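Side-chain contacts in alpha-fucosidase GH29 (Fusarium graminearum, PDB 4PSR), which hydrolyses alpha-L-fucosides and probably releases the alpha-1,6-linked fucose joined to the reducing-end N-acetylglucosamine of glycoprotein glycans: residues 82-85 and 86-90; 71-75 and 76-80; 399-402 and 403-406. One frame throughout, in Å; residues are numbered along the deposited sequence. Where two conformers were deposited one is given.

Interaction 1. Residues 82-85 and 86-90; sequences AKDK and KGNFV
The carboxylate of Asp84 and the side-chain amide of Asn88 lie against each other with their planes 88° apart, and the backbone N-H of Asn88 reaches Asp84 OD1 from above the carboxylate plane, 49° out of it, with N to OD1 at 2.9 Å. Val90 CG2, 4.0 Å from Asp84 CB, lies on the same side of that plane as Asn88 N, whereas Lys86 N approaches OD1 from the opposite side. The Phe89 ring meets the first strand obliquely, CE1 being 3.8 Å from Ala82 N.

With chi1 at 68°, Asp84 CG sits between its own backbone N and carbonyl carbon, which folds the carboxylate over the turn that follows. OD1 therefore takes the Asn88 N-H and also a weak bond from Lys86 N at 3.0 Å, so one oxygen ties two amides of the reversal. The backbone closes the loop itself: Gly87 N donates to Asp84 O (3.0 Å) and Asp84 N to Asn88 O (2.8 Å). Beyond it, Ala82 and Val90 form a hydrogen-bonded pair, Val90 N to Ala82 O being 2.8 Å, whereas Lys83 and Phe89 form a non-hydrogen-bonded pair with side chains on the opposite sheet face. Lys85 NZ turns to Thr64 O.

The type I turn from Asp84 to Gly87, its last residue at positive phi, marks an antiparallel beta hairpin with a G1 bulge.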
ATOM      1  N   ALA A  82     -31.167   5.645  17.490  1.00 14.38           N
ATOM      2  CA  ALA A  82     -31.724   6.491  18.558  1.00 14.21           C
ATOM      3  C   ALA A  82     -32.020   7.882  18.031  1.00 15.42           C
ATOM      4  O   ALA A  82     -31.535   8.266  16.977  1.00 15.18           O
ATOM      5  CB  ALA A  82     -30.757   6.590  19.754  1.00 13.75           C
ATOM      6  N   LYS A  83     -32.814   8.653  18.768  1.00 14.80           N
ATOM      7  CA  LYS A  83     -33.086  10.027  18.372  1.00 15.49           C
ATOM      8  C   LYS A  83     -31.987  10.968  18.826  1.00 16.36           C
ATOM      9  O   LYS A  83     -31.464  10.824  19.927  1.00 16.85           O
ATOM     10  CB  LYS A  83     -34.434  10.470  18.941  1.00 20.35           C
ATOM     11  CG  LYS A  83     -35.593   9.715  18.299  1.00 22.28           C
ATOM     12  CD  LYS A  83     -36.947  10.180  18.811  1.00 38.59           C
ATOM     13  CE  LYS A  83     -38.073   9.453  18.092  1.00 47.75           C
ATOM     14  NZ  LYS A  83     -39.411   9.759  18.666  1.00 48.74           N
ATOM     15  N   ASP A  84     -31.657  11.941  17.994  1.00 16.59           N
ATOM     16  CA  ASP A  84     -30.728  12.988  18.390  1.00 17.67           C
ATOM     17  C   ASP A  84     -31.459  14.051  19.234  1.00 18.76           C
ATOM     18  O   ASP A  84     -32.639  13.885  19.550  1.00 17.28           O
ATOM     19  CB  ASP A  84     -29.987  13.573  17.165  1.00 17.81           C
ATOM     20  CG  ASP A  84     -30.877  14.357  16.218  1.00 18.97           C
ATOM     21  OD1 ASP A  84     -31.998  14.747  16.611  1.00 16.80           O
ATOM     22  OD2 ASP A  84     -30.441  14.596  15.063  1.00 19.29           O
ATOM     23  N   LYS A  85     -30.755  15.117  19.620  1.00 17.18           N
ATOM     24  CA  LYS A  85     -31.324  16.108  20.547  1.00 21.40           C
ATOM     25  C   LYS A  85     -32.480  16.895  19.932  1.00 25.08           C
ATOM     26  O   LYS A  85     -33.305  17.454  20.652  1.00 33.35           O
ATOM     27  CB  LYS A  85     -30.237  17.058  21.059  1.00 26.22           C
ATOM     28  CG  LYS A  85     -29.610  16.633  22.375  1.00 41.86           C
ATOM     29  CD  LYS A  85     -28.465  17.569  22.799  1.00 36.23           C
ATOM     30  CE  LYS A  85     -28.572  17.997  24.253  1.00 52.50           C
ATOM     31  NZ  LYS A  85     -27.240  18.124  24.934  1.00 46.72           N
ATOM     32  N   LYS A  86     -32.548  16.933  18.607  1.00 20.15           N
ATOM     33  CA  LYS A  86     -33.650  17.575  17.891  1.00 20.78           C
ATOM     34  C   LYS A  86     -34.750  16.605  17.444  1.00 21.82           C
ATOM     35  O   LYS A  86     -35.636  16.977  16.668  1.00 28.70           O
ATOM     36  CB  LYS A  86     -33.092  18.343  16.711  1.00 25.00           C
ATOM     37  CG  LYS A  86     -32.407  19.626  17.162  1.00 28.50           C
ATOM     38  CD  LYS A  86     -31.510  20.210  16.093  1.00 27.87           C
ATOM     39  CE  LYS A  86     -31.225  21.692  16.366  1.00 41.72           C
ATOM     40  NZ  LYS A  86     -30.953  21.964  17.805  1.00 55.04           N
ATOM     41  N   GLY A  87     -34.669  15.368  17.927  1.00 18.97           N
ATOM     42  CA  GLY A  87     -35.724  14.385  17.733  1.00 21.67           C
ATOM     43  C   GLY A  87     -35.655  13.625  16.415  1.00 25.50           C
ATOM     44  O   GLY A  87     -36.592  12.902  16.073  1.00 26.10           O
ATOM     45  N   ASN A  88     -34.551  13.759  15.686  1.00 21.03           N
ATOM     46  CA  ASN A  88     -34.341  13.021  14.440  1.00 24.07           C
ATOM     47  C   ASN A  88     -33.782  11.634  14.715  1.00 16.62           C
ATOM     48  O   ASN A  88     -32.860  11.497  15.486  1.00 15.48           O
ATOM     49  CB  ASN A  88     -33.323  13.747  13.561  1.00 23.85           C
ATOM     50  CG  ASN A  88     -33.685  15.189  13.314  1.00 45.67           C
ATOM     51  OD1 ASN A  88     -33.005  16.106  13.790  1.00 41.02           O
ATOM     52  ND2 ASN A  88     -34.749  15.405  12.560  1.00 37.22           N
ATOM     53  N   PHE A  89     -34.331  10.614  14.069  1.00 18.35           N
ATOM     54  CA  PHE A  89     -33.827   9.254  14.237  1.00 15.89           C
ATOM     55  C   PHE A  89     -32.494   9.088  13.497  1.00 15.33           C
ATOM     56  O   PHE A  89     -32.397   9.425  12.309  1.00 18.88           O
ATOM     57  CB  PHE A  89     -34.844   8.245  13.720  1.00 18.66           C
ATOM     58  CG  PHE A  89     -34.428   6.827  13.924  1.00 19.84           C
ATOM     59  CD1 PHE A  89     -34.571   6.207  15.140  1.00 27.64           C
ATOM     60  CD2 PHE A  89     -33.872   6.125  12.868  1.00 23.08           C
ATOM     61  CE1 PHE A  89     -34.164   4.884  15.287  1.00 22.64           C
ATOM     62  CE2 PHE A  89     -33.476   4.825  13.013  1.00 26.96           C
ATOM     63  CZ  PHE A  89     -33.626   4.212  14.198  1.00 17.31           C
ATOM     64  N   VAL A  90     -31.483   8.614  14.215  1.00 13.28           N
ATOM     65  CA  VAL A  90     -30.126   8.446  13.712  1.00 15.37           C
ATOM     66  C   VAL A  90     -29.749   6.982  13.763  1.00 12.54           C
ATOM     67  O   VAL A  90     -29.893   6.325  14.790  1.00 12.13           O
ATOM     68  CB  VAL A  90     -29.129   9.290  14.544  1.00 14.45           C
ATOM     69  CG1 VAL A  90     -27.678   8.987  14.154  1.00 16.39           C
ATOM     70  CG2 VAL A  90     -29.430  10.776  14.385  1.00 20.16           C
TER

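Interaction 2. Residues 71-75 and 76-80; sequences EEWGY and ENFIK
An aromatic cluster of Trp73, Tyr75 and Phe78, built where the loop 71-75 runs into helix 76-80, organises this contact. Trp73 turns the edge of its six-membered ring to the face of Phe78 in a T-shaped pair, the planes 67° apart and the centroids 4.8 Å apart; Trp73 CZ3 stands over the centre of the Phe78 ring. Tyr75 comes in at the rim of that same ring, with CD1 3.5 Å from Phe78 CD2, and the two rings are oblique to each other.

One face of the indole is covered by Asn77. Its CB makes a CH-pi contact 3.5 Å from the centroid of the six-membered ring, 13° off the normal, while ND2 lies over the same face, 3.3 Å from Trp73 CD2. Asn77 CG lies beside its own backbone N (chi1 -76°), a torsion that brings CB and ND2 over the indole face, with the amide plane standing steeply on it. ND2 donates to a water at 2.9 Å, which in turn donates to Glu72 O. A second water accepts from Gly74 N and lies between Glu76 OE2 and Asn77 OD1, although it has too few protons for every acceptor in reach. Two backbone bonds tie the loop to the first helical residues: Asn77 N to Gly74 O, and Phe78 N to Tyr75 O, each 2.9 Å.

Around this core, Tyr67 packs its ring against both Trp73 and Phe78, Tyr75 OH bonds Asp128, Leu194 of helix 189-195 touches Glu76 and Ile79, and strand 82-83 lies against Trp73 and Asn77.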
ATOM      1  N   GLU A  71     -22.139   9.281  27.919  1.00 17.55           N
ATOM      2  CA  GLU A  71     -22.488   8.314  28.962  1.00 16.90           C
ATOM      3  C   GLU A  71     -23.962   7.856  28.911  1.00 14.95           C
ATOM      4  O   GLU A  71     -24.305   6.783  29.438  1.00 20.87           O
ATOM      5  CB  GLU A  71     -22.166   8.898  30.346  1.00 19.08           C
ATOM      6  CG  GLU A  71     -20.673   9.226  30.580  1.00 24.13           C
ATOM      7  CD  GLU A  71     -20.208  10.551  29.960  1.00 28.66           C
ATOM      8  OE1 GLU A  71     -21.042  11.324  29.456  1.00 26.63           O
ATOM      9  OE2 GLU A  71     -18.991  10.826  30.004  1.00 44.08           O
ATOM     10  N   GLU A  72     -24.817   8.669  28.297  1.00 15.61           N
ATOM     11  CA  GLU A  72     -26.224   8.329  28.057  1.00 18.25           C
ATOM     12  C   GLU A  72     -26.474   7.893  26.597  1.00 17.53           C
ATOM     13  O   GLU A  72     -27.236   6.961  26.356  1.00 19.73           O
ATOM     14  CB  GLU A  72     -27.127   9.526  28.395  1.00 23.63           C
ATOM     15  CG  GLU A  72     -26.970  10.057  29.840  1.00 29.83           C
ATOM     16  CD  GLU A  72     -27.806  11.303  30.111  1.00 62.89           C
ATOM     17  OE1 GLU A  72     -27.875  11.731  31.283  1.00 81.25           O
ATOM     18  OE2 GLU A  72     -28.387  11.860  29.153  1.00 64.40           O
ATOM     19  N   TRP A  73     -25.839   8.574  25.645  1.00 14.55           N
ATOM     20  CA  TRP A  73     -26.024   8.325  24.204  1.00 13.55           C
ATOM     21  C   TRP A  73     -24.700   7.745  23.715  1.00 11.96           C
ATOM     22  O   TRP A  73     -23.854   8.453  23.158  1.00 14.08           O
ATOM     23  CB  TRP A  73     -26.353   9.630  23.491  1.00 17.02           C
ATOM     24  CG  TRP A  73     -27.217   9.541  22.250  1.00 15.71           C
ATOM     25  CD1 TRP A  73     -28.508   9.938  22.157  1.00 16.80           C
ATOM     26  CD2 TRP A  73     -26.852   9.057  20.937  1.00 14.52           C
ATOM     27  NE1 TRP A  73     -28.978   9.760  20.881  1.00 15.94           N
ATOM     28  CE2 TRP A  73     -27.976   9.218  20.111  1.00 15.21           C
ATOM     29  CE3 TRP A  73     -25.675   8.522  20.380  1.00 14.20           C
ATOM     30  CZ2 TRP A  73     -27.980   8.851  18.764  1.00 14.84           C
ATOM     31  CZ3 TRP A  73     -25.685   8.160  19.022  1.00 13.37           C
ATOM     32  CH2 TRP A  73     -26.825   8.338  18.237  1.00 14.49           C
ATOM     33  N   GLY A  74     -24.496   6.461  23.980  1.00 12.81           N
ATOM     34  CA  GLY A  74     -23.244   5.815  23.669  1.00 12.90           C
ATOM     35  C   GLY A  74     -23.104   5.449  22.196  1.00 12.33           C
ATOM     36  O   GLY A  74     -24.056   5.538  21.397  1.00 13.07           O
ATOM     37  N   TYR A  75     -21.900   5.017  21.835  1.00 13.43           N
ATOM     38  CA  TYR A  75     -21.614   4.687  20.439  1.00 11.61           C
ATOM     39  C   TYR A  75     -22.572   3.621  19.894  1.00 11.66           C
ATOM     40  O   TYR A  75     -22.972   3.662  18.726  1.00 11.94           O
ATOM     41  CB  TYR A  75     -20.159   4.230  20.274  1.00 11.81           C
ATOM     42  CG  TYR A  75     -19.854   3.876  18.832  1.00 11.25           C
ATOM     43  CD1 TYR A  75     -19.901   4.849  17.852  1.00 12.30           C
ATOM     44  CD2 TYR A  75     -19.579   2.581  18.449  1.00 10.24           C
ATOM     45  CE1 TYR A  75     -19.690   4.540  16.531  1.00 11.48           C
ATOM     46  CE2 TYR A  75     -19.335   2.266  17.118  1.00 11.65           C
ATOM     47  CZ  TYR A  75     -19.403   3.248  16.178  1.00 11.67           C
ATOM     48  OH  TYR A  75     -19.172   3.027  14.829  1.00 12.26           O
ATOM     49  N   GLU A  76     -22.973   2.695  20.747  1.00 12.79           N
ATOM     50  CA  GLU A  76     -23.863   1.629  20.325  1.00 12.92           C
ATOM     51  C   GLU A  76     -25.181   2.163  19.751  1.00 12.18           C
ATOM     52  O   GLU A  76     -25.826   1.493  18.932  1.00 13.41           O
ATOM     53  CB  GLU A  76     -24.122   0.642  21.470  1.00 16.96           C
ATOM     54  CG  GLU A  76     -24.894   1.190  22.671  1.00 15.78           C
ATOM     55  CD  GLU A  76     -24.057   1.936  23.717  1.00 15.26           C
ATOM     56  OE1 GLU A  76     -22.872   2.264  23.507  1.00 15.37           O
ATOM     57  OE2 GLU A  76     -24.637   2.221  24.807  1.00 23.21           O
ATOM     58  N   ASN A  77     -25.593   3.374  20.138  1.00 12.34           N
ATOM     59  CA  ASN A  77     -26.807   3.960  19.561  1.00 13.52           C
ATOM     60  C   ASN A  77     -26.718   4.210  18.041  1.00 12.96           C
ATOM     61  O   ASN A  77     -27.754   4.265  17.361  1.00 12.36           O
ATOM     62  CB  ASN A  77     -27.164   5.292  20.236  1.00 13.51           C
ATOM     63  CG  ASN A  77     -27.794   5.136  21.607  1.00 16.62           C
ATOM     64  OD1 ASN A  77     -27.924   4.037  22.154  1.00 20.39           O
ATOM     65  ND2 ASN A  77     -28.180   6.271  22.186  1.00 15.98           N
ATOM     66  N   PHE A  78     -25.519   4.458  17.497  1.00 10.98           N
ATOM     67  CA  PHE A  78     -25.399   4.617  16.044  1.00 11.20           C
ATOM     68  C   PHE A  78     -25.743   3.314  15.306  1.00 11.20           C
ATOM     69  O   PHE A  78     -26.230   3.347  14.169  1.00 11.92           O
ATOM     70  CB  PHE A  78     -23.996   5.076  15.640  1.00 11.46           C
ATOM     71  CG  PHE A  78     -23.661   6.501  16.027  1.00 10.48           C
ATOM     72  CD1 PHE A  78     -24.262   7.581  15.416  1.00 12.51           C
ATOM     73  CD2 PHE A  78     -22.699   6.740  16.982  1.00 11.80           C
ATOM     74  CE1 PHE A  78     -23.903   8.889  15.775  1.00 11.87           C
ATOM     75  CE2 PHE A  78     -22.335   8.028  17.322  1.00 12.82           C
ATOM     76  CZ  PHE A  78     -22.942   9.091  16.731  1.00 11.96           C
ATOM     77  N   ILE A  79     -25.491   2.187  15.954  1.00 10.37           N
ATOM     78  CA  ILE A  79     -25.740   0.865  15.385  1.00 12.22           C
ATOM     79  C   ILE A  79     -27.191   0.441  15.621  1.00 11.68           C
ATOM     80  O   ILE A  79     -27.873  -0.010  14.688  1.00 13.34           O
ATOM     81  CB  ILE A  79     -24.771  -0.169  16.007  1.00 11.21           C
ATOM     82  CG1 ILE A  79     -23.332   0.172  15.572  1.00 10.55           C
ATOM     83  CG2 ILE A  79     -25.166  -1.614  15.620  1.00 11.32           C
ATOM     84  CD1 ILE A  79     -22.256  -0.475  16.385  1.00 10.98           C
ATOM     85  N   LYS A  80     -27.683   0.622  16.842  1.00 11.75           N
ATOM     86  CA  LYS A  80     -29.048   0.178  17.184  1.00 13.03           C
ATOM     87  C   LYS A  80     -30.125   1.224  16.901  1.00 14.61           C
ATOM     88  O   LYS A  80     -31.321   0.889  16.814  1.00 15.90           O
ATOM     89  CB  LYS A  80     -29.095  -0.285  18.642  1.00 12.93           C
ATOM     90  CG  LYS A  80     -28.381  -1.613  18.825  1.00 17.13           C
ATOM     91  CD  LYS A  80     -28.467  -2.153  20.247  1.00 16.04           C
ATOM     92  CE  LYS A  80     -27.966  -3.588  20.277  1.00 18.42           C
ATOM     93  NZ  LYS A  80     -28.137  -4.190  21.642  1.00 23.10           N
TER
HETATM   94  O   HOH W   1     -29.769   6.981  24.550  1.00 21.36           O
HETATM   95  O   HOH W   2     -26.185   4.308  24.829  1.00 27.12           O

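Interaction 3. Residues 399-402 and 403-406; sequences QGNS and SDIR. With NAG (2-acetamido-2-deoxy-beta-D-glucopyranose), chain E.
Asn401 to Asp404 form a type I beta turn, closed by Asp404 N donating to Asn401 O at 2.9 Å. The chain then enters strand 405-409, so the turn is the lead-in to a strand of the antiparallel sheet that also holds strands 383-384 and 415-420.

Two side chains reinforce it in opposite directions along the chain. Asn401 CG sits between its backbone N and carbonyl carbon (chi1 63°), which bends the amide forward over the turn; OD1 receives Ser403 N at 2.9 Å, an Asx turn within the beta turn. Asp404 reaches back: OD2 uses its anti lone pair, the one away from OD1, to accept Asn401 N at 2.9 Å, in a nearly straight bond (160°). The same oxygen is also bonded by Asn387 ND2, so two donors grip it and probably favour the charged carboxylate. Gly400 CA comes within 3.2 Å of OD2 as well.

While OD1 of Asn401 takes part in the turn, ND2 carries the sugar, bonded to C1 of the N-acetylglucosamine at 1.4 Å. A water accepts from N2 of this sugar (2.9 Å) and bonds both Ser402 OG, at 2.8 Å, and Ser403 OG, thereby linking the acetamido group to the turn. Ser403 OG also makes a weak hydrogen bond to a Tris molecule, probably from the crystallisation liquor.

Asn401, Ser402 and Ser403 spell the Asn-X-Ser sequon, here a surface turn in which the Asx geometry holds one side of the amide while the other bears an N-linked glycan.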
ATOM      1  N   GLN A 399       3.223  15.745  -5.593  1.00 14.24           N
ATOM      2  CA  GLN A 399       2.855  16.307  -6.873  1.00 16.00           C
ATOM      3  C   GLN A 399       4.134  16.744  -7.540  1.00 17.68           C
ATOM      4  O   GLN A 399       4.846  17.605  -7.043  1.00 19.89           O
ATOM      5  CB  GLN A 399       1.949  17.513  -6.693  1.00 20.60           C
ATOM      6  CG  GLN A 399       0.565  17.188  -6.207  1.00 34.91           C
ATOM      7  CD  GLN A 399      -0.406  18.315  -6.482  1.00 55.00           C
ATOM      8  OE1 GLN A 399      -0.532  18.775  -7.619  1.00 35.93           O
ATOM      9  NE2 GLN A 399      -1.091  18.775  -5.441  1.00 48.80           N
ATOM     10  N   GLY A 400       4.446  16.116  -8.665  1.00 12.98           N
ATOM     11  CA  GLY A 400       5.622  16.452  -9.435  1.00 13.18           C
ATOM     12  C   GLY A 400       5.310  17.301 -10.657  1.00 13.64           C
ATOM     13  O   GLY A 400       4.191  17.772 -10.860  1.00 14.99           O
ATOM     14  N   ASN A 401       6.347  17.518 -11.447  1.00 14.97           N
ATOM     15  CA  ASN A 401       6.247  18.269 -12.681  1.00 13.62           C
ATOM     16  C   ASN A 401       7.245  17.735 -13.710  1.00 16.80           C
ATOM     17  O   ASN A 401       7.837  16.646 -13.533  1.00 14.22           O
ATOM     18  CB  ASN A 401       6.420  19.778 -12.409  1.00 15.22           C
ATOM     19  CG  ASN A 401       7.801  20.144 -11.856  1.00 15.26           C
ATOM     20  OD1 ASN A 401       8.759  19.402 -11.972  1.00 16.34           O
ATOM     21  ND2 ASN A 401       7.906  21.355 -11.297  1.00 18.32           N
ATOM     22  N   SER A 402       7.460  18.497 -14.783  1.00 14.45           N
ATOM     23  CA  SER A 402       8.342  18.036 -15.844  1.00 17.45           C
ATOM     24  C   SER A 402       9.795  17.825 -15.417  1.00 15.93           C
ATOM     25  O   SER A 402      10.567  17.220 -16.157  1.00 18.53           O
ATOM     26  CB  SER A 402       8.279  19.000 -17.032  1.00 17.86           C
ATOM     27  OG  SER A 402       8.902  20.226 -16.688  1.00 20.18           O
ATOM     28  N   SER A 403      10.164  18.290 -14.221  1.00 16.03           N
ATOM     29  CA  SER A 403      11.503  18.070 -13.677  1.00 16.45           C
ATOM     30  C   SER A 403      11.710  16.676 -13.057  1.00 14.32           C
ATOM     31  O   SER A 403      12.821  16.304 -12.699  1.00 16.76           O
ATOM     32  CB  SER A 403      11.807  19.113 -12.593  1.00 20.35           C
ATOM     33  OG  SER A 403      11.884  20.432 -13.139  1.00 22.34           O
ATOM     34  N   ASP A 404      10.625  15.908 -12.954  1.00 12.29           N
ATOM     35  CA  ASP A 404      10.620  14.645 -12.203  1.00 14.33           C
ATOM     36  C   ASP A 404      10.365  13.466 -13.114  1.00 13.50           C
ATOM     37  O   ASP A 404       9.486  13.528 -13.976  1.00 13.50           O
ATOM     38  CB  ASP A 404       9.530  14.664 -11.134  1.00 13.42           C
ATOM     39  CG  ASP A 404       9.665  15.832 -10.185  1.00 12.75           C
ATOM     40  OD1 ASP A 404      10.716  15.876  -9.498  1.00 14.04           O
ATOM     41  OD2 ASP A 404       8.702  16.628 -10.105  1.00 14.92           O
ATOM     42  N   ILE A 405      11.148  12.406 -12.946  0.60 12.70           N
ATOM     43  CA  ILE A 405      10.869  11.139 -13.603  0.60 12.21           C
ATOM     44  C   ILE A 405      10.857   9.973 -12.621  0.60 10.97           C
ATOM     45  O   ILE A 405      11.551   9.977 -11.592  0.60 10.41           O
ATOM     46  CB  ILE A 405      11.846  10.834 -14.769  0.60 12.88           C
ATOM     47  CG1 ILE A 405      13.300  10.884 -14.296  0.60 12.24           C
ATOM     48  CG2 ILE A 405      11.602  11.807 -15.923  0.60 15.08           C
ATOM     49  CD1 ILE A 405      14.320  10.523 -15.364  0.60 14.09           C
ATOM     50  N   ARG A 406      10.038   8.979 -12.956  1.00 11.04           N
ATOM     51  CA  ARG A 406       9.956   7.717 -12.208  1.00 11.02           C
ATOM     52  C   ARG A 406      10.175   6.564 -13.192  1.00 11.60           C
ATOM     53  O   ARG A 406       9.676   6.584 -14.325  1.00 11.98           O
ATOM     54  CB  ARG A 406       8.610   7.566 -11.505  1.00 11.72           C
ATOM     55  CG  ARG A 406       8.370   8.625 -10.412  1.00 11.11           C
ATOM     56  CD  ARG A 406       9.359   8.483  -9.282  1.00 10.35           C
ATOM     57  NE  ARG A 406       9.136   9.429  -8.184  1.00 12.22           N
ATOM     58  CZ  ARG A 406       9.633  10.653  -8.130  1.00 14.12           C
ATOM     59  NH1 ARG A 406      10.378  11.148  -9.106  1.00 13.19           N
ATOM     60  NH2 ARG A 406       9.375  11.413  -7.074  1.00 13.12           N
TER
HETATM   61  C1  NAG E 608       9.156  21.940 -10.920  1.00 17.33           C
HETATM   62  C2  NAG E 608       9.263  23.390 -11.360  1.00 19.66           C
HETATM   63  C3  NAG E 608      10.620  23.949 -10.953  1.00 21.75           C
HETATM   64  C4  NAG E 608      10.832  23.751  -9.459  1.00 19.68           C
HETATM   65  C5  NAG E 608      10.601  22.290  -9.070  1.00 18.88           C
HETATM   66  C6  NAG E 608      10.654  22.073  -7.576  1.00 20.17           C
HETATM   67  C7  NAG E 608       8.045  24.179 -13.345  1.00 35.83           C
HETATM   68  C8  NAG E 608       7.994  24.187 -14.843  1.00 46.98           C
HETATM   69  N2  NAG E 608       9.065  23.511 -12.798  1.00 23.72           N
HETATM   70  O3  NAG E 608      10.676  25.340 -11.261  1.00 27.94           O
HETATM   71  O4  NAG E 608      12.159  24.101  -9.093  1.00 23.97           O
HETATM   72  O5  NAG E 608       9.306  21.859  -9.502  1.00 16.71           O
HETATM   73  O6  NAG E 608       9.651  22.830  -6.910  1.00 22.91           O
HETATM   74  O7  NAG E 608       7.207  24.760 -12.665  1.00 53.28           O
HETATM   75  O   HOH W   3      10.222  21.622 -14.635  1.00 28.69           O

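Overall arrangement
Interactions 1 and 2 are neighbours in the catalytic part of the chain, their centres 11 Å apart, while interaction 3 falls in the region assigned to the fucosidase C-terminal domain, about 50 Å from interaction 1 between centres. The hairpin of interaction 1 is a surface feature, yet it rests on the buried cluster of interaction 2: Trp73 NE1 probably bonds Lys83 O at 2.9 Å, Ala82 CB packs on the indole, and Val90 CG1 lies 3.9 Å from Phe78 CD1. Interaction 2 relies chiefly on ring packing, with backbone bonds and two waters. Interactions 1 and 3, both at the surface, use a carboxylate to brace a type I turn, but only interaction 3 carries a sugar.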